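Local coordinates for fatty acid/retinol binding protein protein 7, isoform A, confirmed BY transcript evidence (Caenorhabditis elegans, PDB 2W9Y) that probably binds fatty acids such as oleic acid, and retinoids, as a small all-helical lipid carrier of the nematode fatty-acid and retinol-binding family, at residues A[15-20]-A[74-79]; A[35-40]-A[56-61]. One frame throughout, in Å; residues are numbered along the deposited sequence.

Contact 1 of 2, residues A[15-20]-A[74-79]; sequences FFPTEQ and KKRLDG
Arg76 spans the gap between the two segments and meets Glu19 and Pro17 with its guanidinium. Its CB points toward segment 15-20, and with CG lying anti to the carbonyl carbon (chi1 -70°) the chain then runs straight from CG to NE, long enough to bridge backbones whose nearest CA atoms, those of Pro17 and Arg76, are 9.3 Å apart. CD passes Glu19 OE1 at 3.6 Å. Beyond it NE donates to Glu19 OE1 at 2.7 Å (N-H...O angle 161°), with the oxygen in the guanidinium plane. Pro17 CB, one corner of the ring, stands 3.4 Å above that plane, over its centre, a nonpolar cover that suits the flat face of an arginine. NH2 completes the grip on Glu19 OE2 at 2.7 Å, while NH1 hydrogen-bonds to Asn135 OD1. This is a bidentate, side-on salt bridge; both nitrogens approach on the syn side but out of the carboxylate plane, in keeping with the 44° between the planes. Glu19 comes from the opposite direction, its chain bent at chi2, and its OE1 also accepts a bond from Asn73. NH2 has a second acidic partner in Asp137, which Thr18 OG1 binds as well. A leucine in place of Arg76 would probably leave Glu19 without its countercharge and break the link to Asp137. The bridge joins the start of helix 18-26, the type I turn from Lys75 to Asp78 and the C-terminal tail. With two acids around one guanidinium, the charges are likely to stabilise each other in their ionised forms.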
# COMPACT_ATOMS: atom_id res chain seq x y z
N PHE A 15 -6.27 4.09 5.01
CA PHE A 15 -5.65 2.78 5.18
C PHE A 15 -4.15 2.69 4.77
O PHE A 15 -3.53 1.65 4.96
CB PHE A 15 -6.43 1.71 4.35
CG PHE A 15 -7.75 1.43 4.92
CD1 PHE A 15 -7.85 0.71 6.12
CD2 PHE A 15 -8.89 1.92 4.34
CE1 PHE A 15 -9.10 0.49 6.71
CE2 PHE A 15 -10.15 1.64 4.89
CZ PHE A 15 -10.26 0.95 6.06
N PHE A 16 -3.59 3.74 4.17
CA PHE A 16 -2.22 3.67 3.64
C PHE A 16 -1.18 3.61 4.80
O PHE A 16 -1.21 4.48 5.65
CB PHE A 16 -1.89 4.91 2.74
CG PHE A 16 -2.12 4.66 1.26
CD1 PHE A 16 -3.40 4.37 0.74
CD2 PHE A 16 -1.04 4.64 0.40
CE1 PHE A 16 -3.57 4.09 -0.61
CE2 PHE A 16 -1.20 4.39 -0.94
CZ PHE A 16 -2.46 4.10 -1.46
N PRO A 17 -0.32 2.59 4.83
CA PRO A 17 0.83 2.70 5.78
C PRO A 17 1.72 3.88 5.43
O PRO A 17 1.78 4.31 4.28
CB PRO A 17 1.60 1.40 5.57
CG PRO A 17 0.53 0.38 5.01
CD PRO A 17 -0.31 1.27 4.10
N THR A 18 2.39 4.42 6.45
CA THR A 18 3.30 5.57 6.31
C THR A 18 4.34 5.34 5.24
O THR A 18 4.60 6.26 4.37
CB THR A 18 3.93 5.97 7.66
OG1 THR A 18 2.86 6.50 8.49
CG2 THR A 18 4.96 7.14 7.45
N GLU A 19 4.88 4.11 5.22
CA GLU A 19 5.94 3.83 4.29
C GLU A 19 5.47 3.91 2.81
O GLU A 19 6.22 4.42 1.97
CB GLU A 19 6.65 2.51 4.59
CG GLU A 19 5.68 1.27 4.72
CD GLU A 19 5.22 0.99 6.17
OE1 GLU A 19 4.99 -0.23 6.51
OE2 GLU A 19 5.04 1.96 6.95
N GLN A 20 4.25 3.48 2.50
CA GLN A 20 3.72 3.65 1.13
C GLN A 20 3.61 5.13 0.79
O GLN A 20 3.95 5.50 -0.32
CB GLN A 20 2.35 2.97 0.89
CG GLN A 20 2.43 1.54 0.23
CD GLN A 20 2.66 0.43 1.28
OE1 GLN A 20 2.87 0.69 2.47
NE2 GLN A 20 2.62 -0.79 0.84
N LYS A 74 6.15 -5.67 6.54
CA LYS A 74 6.22 -7.02 7.16
C LYS A 74 6.02 -6.95 8.62
O LYS A 74 5.29 -7.79 9.18
CB LYS A 74 7.61 -7.65 6.91
CG LYS A 74 7.84 -8.04 5.48
CD LYS A 74 9.27 -8.67 5.31
CE LYS A 74 9.61 -8.87 3.83
NZ LYS A 74 11.04 -9.27 3.69
N LYS A 75 6.62 -5.94 9.24
CA LYS A 75 6.63 -5.81 10.70
C LYS A 75 5.17 -5.75 11.16
O LYS A 75 4.84 -6.19 12.26
CB LYS A 75 7.38 -4.53 11.11
CG LYS A 75 7.40 -4.36 12.59
CD LYS A 75 8.57 -3.53 13.13
CE LYS A 75 8.64 -3.70 14.65
NZ LYS A 75 9.45 -4.85 15.20
N ARG A 76 4.31 -5.20 10.32
CA ARG A 76 2.94 -4.89 10.74
C ARG A 76 2.17 -6.19 10.96
O ARG A 76 1.12 -6.19 11.53
CB ARG A 76 2.24 -4.05 9.66
CG ARG A 76 2.85 -2.59 9.57
CD ARG A 76 2.40 -1.89 8.34
NE ARG A 76 3.00 -0.50 8.30
CZ ARG A 76 2.46 0.59 8.87
NH1 ARG A 76 1.27 0.57 9.51
NH2 ARG A 76 3.11 1.76 8.78
N LEU A 77 2.65 -7.28 10.39
CA LEU A 77 1.90 -8.55 10.55
C LEU A 77 2.30 -9.34 11.81
O LEU A 77 1.62 -10.32 12.23
CB LEU A 77 2.06 -9.44 9.30
CG LEU A 77 1.67 -8.82 7.95
CD1 LEU A 77 1.92 -9.78 6.80
CD2 LEU A 77 0.21 -8.53 8.01
N ASP A 78 3.39 -8.95 12.43
CA ASP A 78 3.92 -9.77 13.57
C ASP A 78 2.98 -9.97 14.75
O ASP A 78 2.39 -9.00 15.26
CB ASP A 78 5.28 -9.20 14.10
CG ASP A 78 6.45 -9.41 13.12
OD1 ASP A 78 6.35 -10.24 12.16
OD2 ASP A 78 7.52 -8.74 13.30
N GLY A 79 2.86 -11.23 15.22
CA GLY A 79 2.07 -11.48 16.42
C GLY A 79 0.57 -11.49 16.32
O GLY A 79 -0.12 -11.87 17.31

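Contact 2 of 2, residues A[35-40]-A[56-61]; sequences LHEVFQ and SKKHPE
Lys58 reaches across to helix 32-39 and meets two consecutive side chains there in different ways, crossing Glu37 at about a right angle and sliding past Val38 in the opposite direction. The division follows the lysine's own chain: CD meets the valine, while CE and NZ meet the glutamate. Where the chains run past each other, Val38 CG2 packs against Lys58 CD at 3.7 Å. The branched valine puts CG1 anti to its backbone N (chi1 171°), which leaves CG2 as the methyl that meets the lysine. Glu37 stands on the same helix; its CG lies anti to the backbone N (chi1 -168°) and the chain is extended beyond it, which carries the carboxylate out to the lysine's end. There Lys58 bends at chi3 and chi4, and both its last carbon and its ammonium come up to one oxygen: Glu37 OE2 lies 3.1 Å from Lys58 CE and equally 3.1 Å from Lys58 NZ. The carbon comes as near to the oxygen as the nitrogen does, and the hydrogen bond within this salt bridge is weak. Both charged residues are exposed, a suitable setting for a pairing that probably rests more on electrostatic attraction than on directed bonding, whereas Val38 is buried below them. Just past Lys58 the chain breaks its helical course at His59, whose ND1 caps Leu62 N at the start of the next helix. Beneath the salt bridge Val38 also packs on Glu54 and Val55, and Lys58 touches Val34; the contact thus lies along the outer border between helix 32-39 and the end of helix 51-58. Leu35 and Phe39 touch both helix 51-58, at Val55 and Met51, and helix 82-104.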
# COMPACT_ATOMS: atom_id res chain seq x y z
N LEU A 35 8.08 3.56 -12.96
CA LEU A 35 7.04 2.72 -12.35
C LEU A 35 5.92 2.43 -13.34
O LEU A 35 5.42 1.33 -13.41
CB LEU A 35 6.43 3.45 -11.12
CG LEU A 35 7.49 3.67 -10.02
CD1 LEU A 35 6.93 4.45 -8.83
CD2 LEU A 35 8.10 2.26 -9.57
N HIS A 36 5.53 3.45 -14.09
CA HIS A 36 4.51 3.30 -15.12
C HIS A 36 4.90 2.19 -16.08
O HIS A 36 4.12 1.27 -16.30
CB HIS A 36 4.37 4.65 -15.91
CG HIS A 36 3.15 4.74 -16.76
ND1 HIS A 36 3.03 4.12 -17.98
CD2 HIS A 36 2.00 5.44 -16.59
CE1 HIS A 36 1.85 4.37 -18.51
NE2 HIS A 36 1.21 5.19 -17.69
N GLU A 37 6.07 2.29 -16.70
CA GLU A 37 6.49 1.25 -17.66
C GLU A 37 6.43 -0.18 -17.04
O GLU A 37 5.97 -1.17 -17.66
CB GLU A 37 7.90 1.61 -18.18
CG GLU A 37 8.47 0.86 -19.39
CD GLU A 37 9.97 1.19 -19.62
OE1 GLU A 37 10.47 2.22 -19.07
OE2 GLU A 37 10.66 0.44 -20.37
N VAL A 38 6.87 -0.32 -15.81
CA VAL A 38 6.96 -1.66 -15.24
C VAL A 38 5.61 -2.16 -14.84
O VAL A 38 5.28 -3.31 -15.16
CB VAL A 38 7.86 -1.73 -13.99
CG1 VAL A 38 7.72 -3.11 -13.31
CG2 VAL A 38 9.27 -1.50 -14.40
N PHE A 39 4.80 -1.31 -14.18
CA PHE A 39 3.48 -1.75 -13.65
C PHE A 39 2.52 -2.02 -14.80
O PHE A 39 1.63 -2.84 -14.69
CB PHE A 39 2.82 -0.72 -12.70
CG PHE A 39 3.56 -0.45 -11.41
CD1 PHE A 39 4.66 -1.23 -11.01
CD2 PHE A 39 3.14 0.59 -10.59
CE1 PHE A 39 5.35 -0.94 -9.81
CE2 PHE A 39 3.79 0.88 -9.41
CZ PHE A 39 4.90 0.11 -9.00
N GLN A 40 2.72 -1.33 -15.93
CA GLN A 40 1.83 -1.50 -17.11
C GLN A 40 1.94 -2.93 -17.71
O GLN A 40 1.05 -3.39 -18.45
CB GLN A 40 2.13 -0.42 -18.16
CG GLN A 40 1.02 -0.11 -19.19
CD GLN A 40 1.56 0.75 -20.37
OE1 GLN A 40 2.77 0.99 -20.44
NE2 GLN A 40 0.67 1.20 -21.28
N SER A 56 14.15 -2.48 -10.34
CA SER A 56 15.53 -2.18 -9.94
C SER A 56 16.46 -2.34 -11.15
O SER A 56 17.47 -1.67 -11.26
CB SER A 56 15.98 -3.08 -8.79
OG SER A 56 15.02 -3.12 -7.74
N LYS A 57 16.07 -3.23 -12.05
CA LYS A 57 16.74 -3.43 -13.34
C LYS A 57 16.83 -2.09 -14.09
O LYS A 57 17.82 -1.78 -14.75
CB LYS A 57 15.92 -4.43 -14.17
CG LYS A 57 16.13 -4.38 -15.71
CD LYS A 57 15.80 -5.75 -16.37
CE LYS A 57 16.32 -5.84 -17.82
NZ LYS A 57 16.70 -7.23 -18.22
N LYS A 58 15.75 -1.32 -13.99
CA LYS A 58 15.66 -0.04 -14.68
C LYS A 58 16.21 1.15 -13.90
O LYS A 58 16.71 2.07 -14.51
CB LYS A 58 14.22 0.19 -15.08
CG LYS A 58 13.85 -0.60 -16.33
CD LYS A 58 12.39 -0.92 -16.38
CE LYS A 58 11.85 -0.96 -17.83
NZ LYS A 58 12.88 -1.25 -18.91
N HIS A 59 16.16 1.10 -12.57
CA HIS A 59 16.48 2.19 -11.67
C HIS A 59 16.75 1.59 -10.26
O HIS A 59 15.81 1.36 -9.46
CB HIS A 59 15.28 3.13 -11.58
CG HIS A 59 15.63 4.47 -11.02
ND1 HIS A 59 16.10 4.65 -9.74
CD2 HIS A 59 15.63 5.69 -11.60
CE1 HIS A 59 16.34 5.93 -9.53
NE2 HIS A 59 16.06 6.59 -10.64
N PRO A 60 18.03 1.32 -9.96
CA PRO A 60 18.40 0.61 -8.74
C PRO A 60 17.87 1.30 -7.54
O PRO A 60 17.32 0.63 -6.65
CB PRO A 60 19.92 0.69 -8.76
CG PRO A 60 20.20 0.45 -10.23
CD PRO A 60 19.11 1.24 -10.98
N GLU A 61 18.03 2.62 -7.49
CA GLU A 61 17.67 3.36 -6.28
C GLU A 61 16.20 3.39 -6.03
O GLU A 61 15.76 3.30 -4.89
CB GLU A 61 18.16 4.82 -6.41
CG GLU A 61 19.65 4.92 -6.37
CD GLU A 61 20.11 4.81 -4.96
OE1 GLU A 61 19.19 4.77 -4.09
OE2 GLU A 61 21.34 4.79 -4.71

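From the N terminus the chain enters contact 1 at residues 15-20, runs through helix 18-26, and reaches the first half of contact 2 in helix 32-39. Helix 51-58 then brings residues 56-61 back, closing the smaller loop and tying helix 32-39 to the end of helix 51-58. Helix 60-75 leads to residues 74-79, where contact 1 closes the larger loop and ties the start of helix 18-26 to the turn at the far end of helix 60-75; contact 2 is nested inside contact 1 without crossing it. Their centres are 23 Å apart and their nearest atoms about 9 Å, but helix 60-75 connects them, with contact 2 just before its beginning and contact 1 at its end.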